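Local coordinates for DNA replication and repair protein RecF (Caldanaerobacter subterraneus subsp. tengcongensis, PDB 5Z69) that binds ATP, probably binds single-stranded DNA, and acts as an ABC-type ATPase recombination mediator in the RecFOR pathway of DNA repair, at residues A[347-350]-A[354-357]; A[198-203]-A[269-274]; A[223-228]-A[291-296]. One frame throughout, in Å; residues are numbered along the deposited sequence.

Contact 1 of 3, residues A[347-350]-A[354-357]; sequences ITHT and DVEG
H349 and D354 meet through a single polar bond between the end of a central strand and the loop that follows it. NE2 of the imidazole donates to OD1 of D354 at 3.1 Å, and the N-H...O angle of 142° leaves the bond clearly bent. The oxygen is approached from above the carboxylate plane, while OD1 itself stands off the ring plane; the two flat groups are turned 76° against each other. With CG of H349 anti to its backbone nitrogen (chi1 -156°), the ring reaches out from the strand toward the loop. CB of D354 lies 3.4 Å from the same NE2, and the two side chains cross at about a right angle.

Apolar contact is slighter. V355 brings CG2 obliquely to CD2 of H349 at 4.3 Å, and I347, two residues back on the same side of the strand, starts toward the loop, its CD1 4.6 Å from V355 CG1.

The T-H sequence at the end of the strand resembles the switch-histidine segment of ABC-type ATPases, but here the imidazole lies about 8 Å from the bound nucleotide analogue and is bonded to D354; its neighbour T348 touches the analogue. On the other side of the strand, T348 OG1 is hydrogen-bonded to D322 OD1 and D323 N. Strand 345-349 runs between strands 318-321 and 32-36 of the mixed sheet, with helix 43-55 packed against T348, whereas D354 and V355 rest on K333 of helix 331-334.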
ATOM      1  N   ILE A 347      -4.131 -12.492 -35.253  1.00 39.04           N
ATOM      2  CA  ILE A 347      -3.443 -13.479 -34.430  1.00 40.60           C
ATOM      3  C   ILE A 347      -2.084 -13.848 -35.023  1.00 38.22           C
ATOM      4  O   ILE A 347      -1.986 -14.257 -36.185  1.00 35.65           O
ATOM      5  CB  ILE A 347      -4.295 -14.764 -34.257  1.00 39.61           C
ATOM      6  CG1 ILE A 347      -5.629 -14.438 -33.580  1.00 30.90           C
ATOM      7  CG2 ILE A 347      -3.546 -15.785 -33.405  1.00 43.38           C
ATOM      8  CD1 ILE A 347      -6.561 -15.649 -33.448  1.00 33.07           C
ATOM      9  N   THR A 348      -1.032 -13.708 -34.222  1.00 32.17           N
ATOM     10  CA  THR A 348       0.289 -14.086 -34.688  1.00 37.08           C
ATOM     11  C   THR A 348       0.619 -15.497 -34.247  1.00 43.37           C
ATOM     12  O   THR A 348       0.260 -15.928 -33.144  1.00 41.29           O
ATOM     13  CB  THR A 348       1.395 -13.118 -34.192  1.00 33.15           C
ATOM     14  OG1 THR A 348       1.418 -13.101 -32.767  1.00 37.26           O
ATOM     15  CG2 THR A 348       1.145 -11.707 -34.708  1.00 44.34           C
ATOM     16  N   HIS A 349       1.312 -16.223 -35.114  1.00 46.27           N
ATOM     17  CA  HIS A 349       1.695 -17.587 -34.786  1.00 46.43           C
ATOM     18  C   HIS A 349       2.915 -18.016 -35.593  1.00 43.43           C
ATOM     19  O   HIS A 349       3.378 -17.294 -36.467  1.00 44.52           O
ATOM     20  CB  HIS A 349       0.520 -18.547 -35.033  1.00 48.67           C
ATOM     21  CG  HIS A 349       0.591 -19.811 -34.230  1.00 59.82           C
ATOM     22  ND1 HIS A 349       1.065 -19.843 -32.937  1.00 67.78           N
ATOM     23  CD2 HIS A 349       0.249 -21.085 -34.535  1.00 60.92           C
ATOM     24  CE1 HIS A 349       1.014 -21.081 -32.481  1.00 67.22           C
ATOM     25  NE2 HIS A 349       0.522 -21.854 -33.431  1.00 62.64           N
ATOM     26  N   THR A 350       3.419 -19.204 -35.277  1.00 47.86           N
ATOM     27  CA  THR A 350       4.540 -19.830 -35.966  1.00 48.22           C
ATOM     28  C   THR A 350       4.087 -20.619 -37.195  1.00 54.74           C
ATOM     29  O   THR A 350       4.782 -20.654 -38.207  1.00 66.56           O
ATOM     30  CB  THR A 350       5.305 -20.765 -34.994  1.00 57.17           C
ATOM     31  OG1 THR A 350       6.059 -19.969 -34.073  1.00 57.82           O
ATOM     32  CG2 THR A 350       6.249 -21.695 -35.739  1.00 61.44           C
ATOM     33  N   ASP A 354      -1.956 -25.047 -36.893  1.00 83.77           N
ATOM     34  CA  ASP A 354      -2.465 -24.967 -35.525  1.00 82.33           C
ATOM     35  C   ASP A 354      -3.781 -24.180 -35.414  1.00 86.40           C
ATOM     36  O   ASP A 354      -4.781 -24.698 -34.901  1.00 91.60           O
ATOM     37  CB  ASP A 354      -1.397 -24.344 -34.617  1.00 82.22           C
ATOM     38  CG  ASP A 354      -1.771 -24.399 -33.129  1.00 89.15           C
ATOM     39  OD1 ASP A 354      -0.852 -24.352 -32.280  1.00 92.43           O
ATOM     40  OD2 ASP A 354      -2.973 -24.492 -32.800  1.00 91.85           O
ATOM     41  N   VAL A 355      -3.783 -22.941 -35.901  1.00 88.59           N
ATOM     42  CA  VAL A 355      -4.976 -22.093 -35.842  1.00 87.57           C
ATOM     43  C   VAL A 355      -5.539 -21.897 -37.243  1.00 86.67           C
ATOM     44  O   VAL A 355      -4.778 -21.729 -38.180  1.00 99.06           O
ATOM     45  CB  VAL A 355      -4.674 -20.720 -35.210  1.00 77.66           C
ATOM     46  CG1 VAL A 355      -5.981 -19.918 -35.063  1.00 75.51           C
ATOM     47  CG2 VAL A 355      -3.947 -20.915 -33.855  1.00 82.74           C
ATOM     48  N   GLU A 356      -6.843 -21.892 -37.419  1.00 68.21           N
ATOM     49  CA  GLU A 356      -7.347 -21.676 -38.754  1.00 66.36           C
ATOM     50  C   GLU A 356      -7.837 -20.272 -38.878  1.00 68.38           C
ATOM     51  O   GLU A 356      -8.734 -19.886 -38.188  1.00 79.03           O
ATOM     52  CB  GLU A 356      -8.481 -22.634 -39.070  1.00 74.34           C
ATOM     53  N   GLY A 357      -7.251 -19.503 -39.764  1.00 58.68           N
ATOM     54  CA  GLY A 357      -7.690 -18.135 -39.953  1.00 57.79           C
ATOM     55  C   GLY A 357      -8.770 -18.067 -40.982  1.00 49.84           C
ATOM     56  O   GLY A 357      -8.887 -18.960 -41.774  1.00 56.26           O
TER

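Contact 2 of 3, residues A[198-203]-A[269-274]; sequences ARIIKV and VGPHRE
I200 and I201 of the long helix 186-222 pack against P271 and E274 of a tight turn that holds a short 3-10 segment, 271-272, and leads into strand 275-280. This is buried packing within the helical part of the protein, away from the nucleotide. The turn is closed by a backbone bond from R273 N to G270 O. G270 introduces it with a positive phi of 146°, a conformation that calls for a residue without a side chain. Beyond the turn, R273 makes a cation-pi contact with Y283 of the second subunit.

The apolar half of the contact is I200 on P271. CG2 of the isoleucine, anti to its backbone nitrogen, points at the proline ring and meets CB at 3.7 Å and CG at 3.8 Å, the two side chains crossing at about a right angle. Helix 153-177 covers this pair through Y162, which touches both.

The other half sets a buried carboxylate against a hydrocarbon chain. E274 is extended beyond CG and reaches back toward the helix. Its charge is well provided for from outside the two segments: OE1 forms a salt bridge with R204 NH1 and a hydrogen bond with Y231 OH, and OE2 is hydrogen-bonded to S234 OG. These partners probably favour the ionised form and fix the rotation of the carboxylate. OE2 of E274 lies beside the CG1-CD1 branch of I201, 3.4 Å from CD1; the 3.1 Å to CG1 is unusually short and may be inexact.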
ATOM      1  N   ALA A 198      -7.625  14.919  -7.180  1.00 33.33           N
ATOM      2  CA  ALA A 198      -8.862  14.374  -6.636  1.00 35.76           C
ATOM      3  C   ALA A 198      -9.777  13.851  -7.756  1.00 38.37           C
ATOM      4  O   ALA A 198     -10.361  12.761  -7.659  1.00 38.15           O
ATOM      5  CB  ALA A 198      -9.597  15.440  -5.781  1.00 34.75           C
ATOM      6  N   ARG A 199      -9.923  14.621  -8.821  1.00 37.67           N
ATOM      7  CA  ARG A 199     -10.723  14.134  -9.952  1.00 36.54           C
ATOM      8  C   ARG A 199     -10.185  12.816 -10.511  1.00 29.51           C
ATOM      9  O   ARG A 199     -10.941  11.903 -10.829  1.00 37.19           O
ATOM     10  CB  ARG A 199     -10.780  15.184 -11.038  1.00 40.44           C
ATOM     11  CG  ARG A 199     -11.675  16.328 -10.673  1.00 51.32           C
ATOM     12  CD  ARG A 199     -12.232  16.961 -11.919  1.00 52.41           C
ATOM     13  NE  ARG A 199     -11.206  17.698 -12.635  1.00 51.65           N
ATOM     14  CZ  ARG A 199     -10.931  18.974 -12.407  1.00 58.48           C
ATOM     15  NH1 ARG A 199     -11.607  19.630 -11.476  1.00 63.49           N
ATOM     16  NH2 ARG A 199      -9.985  19.592 -13.105  1.00 61.15           N
ATOM     17  N   ILE A 200      -8.867  12.709 -10.579  1.00 30.56           N
ATOM     18  CA  ILE A 200      -8.215  11.523 -11.116  1.00 30.77           C
ATOM     19  C   ILE A 200      -8.421  10.314 -10.194  1.00 34.16           C
ATOM     20  O   ILE A 200      -8.742   9.213 -10.655  1.00 36.45           O
ATOM     21  CB  ILE A 200      -6.719  11.821 -11.335  1.00 28.56           C
ATOM     22  CG1 ILE A 200      -6.533  12.583 -12.663  1.00 31.27           C
ATOM     23  CG2 ILE A 200      -5.872  10.548 -11.321  1.00 23.38           C
ATOM     24  CD1 ILE A 200      -5.255  13.411 -12.703  1.00 41.53           C
ATOM     25  N   ILE A 201      -8.241  10.521  -8.892  1.00 28.58           N
ATOM     26  CA  ILE A 201      -8.480   9.447  -7.930  1.00 28.10           C
ATOM     27  C   ILE A 201      -9.914   8.951  -8.048  1.00 30.71           C
ATOM     28  O   ILE A 201     -10.164   7.745  -8.097  1.00 30.39           O
ATOM     29  CB  ILE A 201      -8.192   9.917  -6.488  1.00 38.26           C
ATOM     30  CG1 ILE A 201      -6.683   9.967  -6.267  1.00 43.98           C
ATOM     31  CG2 ILE A 201      -8.873   8.996  -5.460  1.00 31.65           C
ATOM     32  CD1 ILE A 201      -6.259  10.874  -5.132  1.00 41.55           C
ATOM     33  N   LYS A 202     -10.855   9.885  -8.142  1.00 36.18           N
ATOM     34  CA  LYS A 202     -12.266   9.518  -8.234  1.00 35.15           C
ATOM     35  C   LYS A 202     -12.537   8.621  -9.442  1.00 46.76           C
ATOM     36  O   LYS A 202     -13.214   7.595  -9.330  1.00 36.05           O
ATOM     37  CB  LYS A 202     -13.150  10.767  -8.308  1.00 42.00           C
ATOM     38  CG  LYS A 202     -14.634  10.428  -8.299  1.00 52.13           C
ATOM     39  CD  LYS A 202     -15.453  11.316  -9.217  1.00 58.70           C
ATOM     40  CE  LYS A 202     -15.241  10.940 -10.684  1.00 61.35           C
ATOM     41  NZ  LYS A 202     -16.092  11.726 -11.634  1.00 53.40           N
ATOM     42  N   VAL A 203     -11.998   8.993 -10.597  1.00 39.44           N
ATOM     43  CA  VAL A 203     -12.241   8.201 -11.787  1.00 33.76           C
ATOM     44  C   VAL A 203     -11.488   6.874 -11.751  1.00 27.10           C
ATOM     45  O   VAL A 203     -12.018   5.838 -12.183  1.00 33.43           O
ATOM     46  CB  VAL A 203     -11.856   8.972 -13.057  1.00 38.64           C
ATOM     47  CG1 VAL A 203     -11.940   8.050 -14.284  1.00 39.54           C
ATOM     48  CG2 VAL A 203     -12.748  10.195 -13.209  1.00 34.89           C
ATOM     49  N   VAL A 269       3.720  13.289  -3.303  1.00 31.09           N
ATOM     50  CA  VAL A 269       2.275  13.208  -3.127  1.00 31.00           C
ATOM     51  C   VAL A 269       1.488  13.306  -4.446  1.00 34.43           C
ATOM     52  O   VAL A 269       1.580  14.296  -5.153  1.00 27.65           O
ATOM     53  CB  VAL A 269       1.755  14.316  -2.202  1.00 32.27           C
ATOM     54  CG1 VAL A 269       0.243  14.325  -2.203  1.00 32.12           C
ATOM     55  CG2 VAL A 269       2.278  14.126  -0.752  1.00 34.80           C
ATOM     56  N   GLY A 270       0.688  12.300  -4.756  1.00 35.22           N
ATOM     57  CA  GLY A 270      -0.252  12.438  -5.859  1.00 29.65           C
ATOM     58  C   GLY A 270      -0.489  11.158  -6.631  1.00 40.92           C
ATOM     59  O   GLY A 270       0.140  10.127  -6.336  1.00 32.38           O
ATOM     60  N   PRO A 271      -1.398  11.217  -7.632  1.00 33.69           N
ATOM     61  CA  PRO A 271      -1.736  10.102  -8.519  1.00 35.06           C
ATOM     62  C   PRO A 271      -0.529   9.411  -9.141  1.00 30.74           C
ATOM     63  O   PRO A 271      -0.610   8.220  -9.426  1.00 32.60           O
ATOM     64  CB  PRO A 271      -2.589  10.771  -9.615  1.00 30.64           C
ATOM     65  CG  PRO A 271      -3.238  11.912  -8.945  1.00 37.49           C
ATOM     66  CD  PRO A 271      -2.345  12.340  -7.782  1.00 32.72           C
ATOM     67  N   HIS A 272       0.570  10.136  -9.331  1.00 26.57           N
ATOM     68  CA  HIS A 272       1.741   9.576 -10.010  1.00 32.51           C
ATOM     69  C   HIS A 272       2.585   8.670  -9.116  1.00 42.32           C
ATOM     70  O   HIS A 272       3.627   8.164  -9.556  1.00 40.01           O
ATOM     71  CB  HIS A 272       2.628  10.700 -10.561  1.00 29.75           C
ATOM     72  CG  HIS A 272       3.175  11.597  -9.495  1.00 39.84           C
ATOM     73  ND1 HIS A 272       2.394  12.507  -8.817  1.00 35.33           N
ATOM     74  CD2 HIS A 272       4.419  11.703  -8.969  1.00 29.79           C
ATOM     75  CE1 HIS A 272       3.136  13.148  -7.931  1.00 34.25           C
ATOM     76  NE2 HIS A 272       4.369  12.684  -8.008  1.00 28.36           N
ATOM     77  N   ARG A 273       2.151   8.472  -7.870  1.00 38.38           N
ATOM     78  CA  ARG A 273       2.853   7.556  -6.967  1.00 37.84           C
ATOM     79  C   ARG A 273       1.945   6.461  -6.473  1.00 39.58           C
ATOM     80  O   ARG A 273       2.302   5.758  -5.546  1.00 33.96           O
ATOM     81  CB  ARG A 273       3.426   8.290  -5.744  1.00 34.27           C
ATOM     82  CG  ARG A 273       4.544   9.256  -6.058  1.00 32.92           C
ATOM     83  CD  ARG A 273       5.785   8.511  -6.506  1.00 32.20           C
ATOM     84  NE  ARG A 273       6.927   9.413  -6.612  1.00 45.64           N
ATOM     85  CZ  ARG A 273       7.685   9.791  -5.586  1.00 47.12           C
ATOM     86  NH2 ARG A 273       8.692  10.623  -5.812  1.00 45.17           N
ATOM     87  N   GLU A 274       0.766   6.328  -7.075  1.00 31.40           N
ATOM     88  CA  GLU A 274      -0.226   5.375  -6.579  1.00 33.61           C
ATOM     89  C   GLU A 274      -0.000   3.971  -7.125  1.00 34.85           C
ATOM     90  O   GLU A 274       0.843   3.760  -7.999  1.00 41.47           O
ATOM     91  CB  GLU A 274      -1.641   5.859  -6.920  1.00 30.67           C
ATOM     92  CG  GLU A 274      -1.987   7.200  -6.270  1.00 33.84           C
ATOM     93  CD  GLU A 274      -3.410   7.663  -6.557  1.00 38.85           C
ATOM     94  OE1 GLU A 274      -4.064   7.089  -7.454  1.00 38.02           O
ATOM     95  OE2 GLU A 274      -3.878   8.604  -5.878  1.00 40.65           O
TER

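Contact 3 of 3, residues A[223-228]-A[291-296]; sequences SNEKLE and QGQKRT
S223 and E225, where helix 186-222 gives way to the link into strand 227-232, face T296 and Q293 on the first turns of helix 291-313. That helix starts in the sequence SSQGQKR, which resembles the signature motif of ABC-type ATPases. The contact is small and lies at the surface. OG of S223 approaches CG2 of T296 at 3.3 Å in the conformer described; a second conformer is deposited, so this approach is only tentative. E225 and Q293 point toward each other, but OE2 and NE2 remain 4.2 Å apart, too far for a hydrogen bond.

Behind this first shell, the rotation of T296 decides which branch faces S223. CG2 is anti to the backbone nitrogen and faces S223, while OG1 (chi1 -69°) turns back into its own helix. Farther out, E225 rests on N281 and I280 at the end of strand 275-280, and R295 forms a salt bridge with E327. The carbonyl oxygen of G292 holds T296 by two bonds from opposite faces of its plane, each 3.1 Å long: one from T296 N and one from T296 OG1, the hydroxyl standing 37° out of that plane.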
ATOM      1  N   SER A 223     -10.881 -20.512 -12.761  0.58 82.17           N
ATOM      2  CA  SER A 223      -9.980 -20.932 -11.692  0.58 81.53           C
ATOM      3  C   SER A 223     -10.720 -21.152 -10.380  0.58 84.11           C
ATOM      4  O   SER A 223     -10.165 -21.711  -9.434  0.58 86.53           O
ATOM      5  CB  SER A 223      -8.874 -19.895 -11.491  0.58 78.20           C
ATOM      6  OG  SER A 223      -7.987 -19.879 -12.592  0.58 76.14           O
ATOM      7  N   ASN A 224     -11.970 -20.700 -10.334  1.00 83.73           N
ATOM      8  CA  ASN A 224     -12.797 -20.776  -9.129  1.00 86.29           C
ATOM      9  C   ASN A 224     -12.151 -20.110  -7.910  1.00 83.75           C
ATOM     10  O   ASN A 224     -12.394 -20.518  -6.774  1.00 84.81           O
ATOM     11  CB  ASN A 224     -13.136 -22.237  -8.805  1.00 93.97           C
ATOM     12  CG  ASN A 224     -14.461 -22.383  -8.088  1.00 99.81           C
ATOM     13  OD1 ASN A 224     -15.511 -22.518  -8.722  1.00104.50           O
ATOM     14  ND2 ASN A 224     -14.423 -22.356  -6.758  1.00 97.80           N
ATOM     15  N   GLU A 225     -11.332 -19.090  -8.157  1.00 84.83           N
ATOM     16  CA  GLU A 225     -10.679 -18.332  -7.085  1.00 78.84           C
ATOM     17  C   GLU A 225     -11.315 -16.953  -6.908  1.00 73.08           C
ATOM     18  O   GLU A 225     -12.007 -16.454  -7.799  1.00 75.95           O
ATOM     19  CB  GLU A 225      -9.181 -18.197  -7.355  1.00 75.55           C
ATOM     20  CG  GLU A 225      -8.433 -19.513  -7.237  1.00 78.19           C
ATOM     21  CD  GLU A 225      -7.064 -19.468  -7.872  1.00 82.78           C
ATOM     22  OE1 GLU A 225      -6.837 -18.595  -8.735  1.00 83.74           O
ATOM     23  OE2 GLU A 225      -6.214 -20.308  -7.517  1.00 87.29           O
ATOM     24  N   LYS A 226     -11.078 -16.349  -5.749  1.00 69.02           N
ATOM     25  CA  LYS A 226     -11.756 -15.113  -5.371  1.00 70.72           C
ATOM     26  C   LYS A 226     -10.848 -13.897  -5.551  1.00 68.07           C
ATOM     27  O   LYS A 226      -9.731 -13.871  -5.016  1.00 70.83           O
ATOM     28  CB  LYS A 226     -12.245 -15.200  -3.918  1.00 77.09           C
ATOM     29  N   LEU A 227     -11.319 -12.893  -6.297  1.00 67.09           N
ATOM     30  CA  LEU A 227     -10.513 -11.704  -6.601  1.00 59.89           C
ATOM     31  C   LEU A 227     -10.865 -10.537  -5.707  1.00 58.89           C
ATOM     32  O   LEU A 227     -12.043 -10.215  -5.522  1.00 69.88           O
ATOM     33  CB  LEU A 227     -10.690 -11.258  -8.072  1.00 57.58           C
ATOM     34  CG  LEU A 227      -9.796 -10.154  -8.683  1.00 53.36           C
ATOM     35  CD1 LEU A 227     -10.305  -8.725  -8.519  1.00 58.12           C
ATOM     36  CD2 LEU A 227      -8.386 -10.276  -8.202  1.00 64.00           C
ATOM     37  N   GLU A 228      -9.837  -9.882  -5.187  1.00 52.37           N
ATOM     38  CA  GLU A 228     -10.022  -8.573  -4.589  1.00 61.65           C
ATOM     39  C   GLU A 228      -9.017  -7.563  -5.183  1.00 50.38           C
ATOM     40  O   GLU A 228      -7.906  -7.928  -5.584  1.00 47.49           O
ATOM     41  CB  GLU A 228      -9.892  -8.636  -3.054  1.00 61.87           C
ATOM     42  CG  GLU A 228     -10.368  -7.358  -2.348  1.00 66.48           C
ATOM     43  CD  GLU A 228     -11.741  -6.911  -2.825  0.70 69.80           C
ATOM     44  OE1 GLU A 228     -11.811  -6.099  -3.774  1.00 66.93           O
ATOM     45  OE2 GLU A 228     -12.750  -7.387  -2.263  1.00 74.99           O
ATOM     46  N   GLN A 291       3.290 -18.880 -11.211  1.00 90.83           N
ATOM     47  CA  GLN A 291       3.242 -18.359 -12.559  1.00 84.51           C
ATOM     48  C   GLN A 291       1.994 -18.838 -13.291  1.00 81.13           C
ATOM     49  O   GLN A 291       1.610 -18.287 -14.327  1.00 77.79           O
ATOM     50  CB  GLN A 291       4.500 -18.770 -13.316  1.00 84.55           C
ATOM     51  CG  GLN A 291       4.673 -18.128 -14.660  1.00 88.57           C
ATOM     52  CD  GLN A 291       5.683 -17.003 -14.641  1.00 94.43           C
ATOM     53  OE1 GLN A 291       5.926 -16.376 -13.608  1.00 96.77           O
ATOM     54  NE2 GLN A 291       6.285 -16.743 -15.794  1.00 95.88           N
ATOM     55  N   GLY A 292       1.357 -19.865 -12.749  1.00 79.57           N
ATOM     56  CA  GLY A 292       0.122 -20.356 -13.323  1.00 75.14           C
ATOM     57  C   GLY A 292      -0.954 -19.308 -13.152  1.00 68.89           C
ATOM     58  O   GLY A 292      -1.618 -18.902 -14.108  1.00 78.35           O
ATOM     59  N   GLN A 293      -1.092 -18.829 -11.925  1.00 65.23           N
ATOM     60  CA  GLN A 293      -2.179 -17.923 -11.592  1.00 76.29           C
ATOM     61  C   GLN A 293      -1.905 -16.472 -11.991  1.00 74.90           C
ATOM     62  O   GLN A 293      -2.841 -15.702 -12.180  1.00 76.31           O
ATOM     63  CB  GLN A 293      -2.485 -18.001 -10.103  1.00 74.30           C
ATOM     64  CG  GLN A 293      -1.262 -18.209  -9.270  1.00 79.23           C
ATOM     65  CD  GLN A 293      -1.246 -19.564  -8.606  1.00 85.02           C
ATOM     66  OE1 GLN A 293      -0.551 -20.478  -9.052  1.00 86.49           O
ATOM     67  NE2 GLN A 293      -2.017 -19.705  -7.532  1.00 87.72           N
ATOM     68  N   LYS A 294      -0.634 -16.098 -12.108  1.00 67.92           N
ATOM     69  CA  LYS A 294      -0.289 -14.774 -12.612  1.00 65.74           C
ATOM     70  C   LYS A 294      -0.706 -14.662 -14.067  1.00 67.99           C
ATOM     71  O   LYS A 294      -1.266 -13.651 -14.492  1.00 69.15           O
ATOM     72  CB  LYS A 294       1.207 -14.500 -12.481  1.00 71.05           C
ATOM     73  CG  LYS A 294       1.704 -14.304 -11.061  1.00 70.35           C
ATOM     74  CD  LYS A 294       3.176 -13.933 -11.070  1.00 72.82           C
ATOM     75  CE  LYS A 294       3.700 -13.699  -9.668  1.00 74.96           C
ATOM     76  NZ  LYS A 294       3.783 -14.981  -8.928  1.00 78.62           N
ATOM     77  N   ARG A 295      -0.415 -15.711 -14.825  1.00 65.32           N
ATOM     78  CA  ARG A 295      -0.803 -15.785 -16.224  1.00 72.42           C
ATOM     79  C   ARG A 295      -2.326 -15.794 -16.341  1.00 67.74           C
ATOM     80  O   ARG A 295      -2.899 -15.244 -17.281  1.00 60.74           O
ATOM     81  CB  ARG A 295      -0.189 -17.029 -16.877  1.00 78.77           C
ATOM     82  CG  ARG A 295      -1.070 -17.716 -17.901  1.00 88.41           C
ATOM     83  CD  ARG A 295      -0.945 -19.229 -17.782  1.00100.15           C
ATOM     84  NE  ARG A 295      -0.295 -19.829 -18.944  1.00107.53           N
ATOM     85  CZ  ARG A 295       0.076 -21.104 -19.014  1.00110.16           C
ATOM     86  NH1 ARG A 295      -0.133 -21.916 -17.984  1.00107.62           N
ATOM     87  NH2 ARG A 295       0.660 -21.565 -20.115  1.00110.73           N
ATOM     88  N   THR A 296      -2.978 -16.408 -15.364  1.00 57.86           N
ATOM     89  CA  THR A 296      -4.429 -16.467 -15.346  1.00 63.52           C
ATOM     90  C   THR A 296      -5.014 -15.102 -14.994  1.00 63.56           C
ATOM     91  O   THR A 296      -5.967 -14.626 -15.634  1.00 56.66           O
ATOM     92  CB  THR A 296      -4.917 -17.532 -14.348  1.00 58.36           C
ATOM     93  OG1 THR A 296      -4.593 -18.833 -14.852  1.00 58.63           O
ATOM     94  CG2 THR A 296      -6.422 -17.430 -14.140  1.00 61.55           C
TER

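Following the chain, helix 186-222 opens contact 2 at 198-203, and the residue just after this helix opens contact 3 at 223-228. Contact 2 closes first, at 269-274, before strand 275-280; contact 3 closes at 291-296, so the two loops cross. Together they tie the long helix and the segment after it to the turn that enters, and the helix that follows, the hairpin strands of the small antiparallel sheet. The centres of contacts 2 and 3 are about 27 Å apart. Contact 1 follows in series as a short loop between strands 345-349 and 359-364 of the mixed sheet, across the chain's centre from contact 2, about 41 Å between centres.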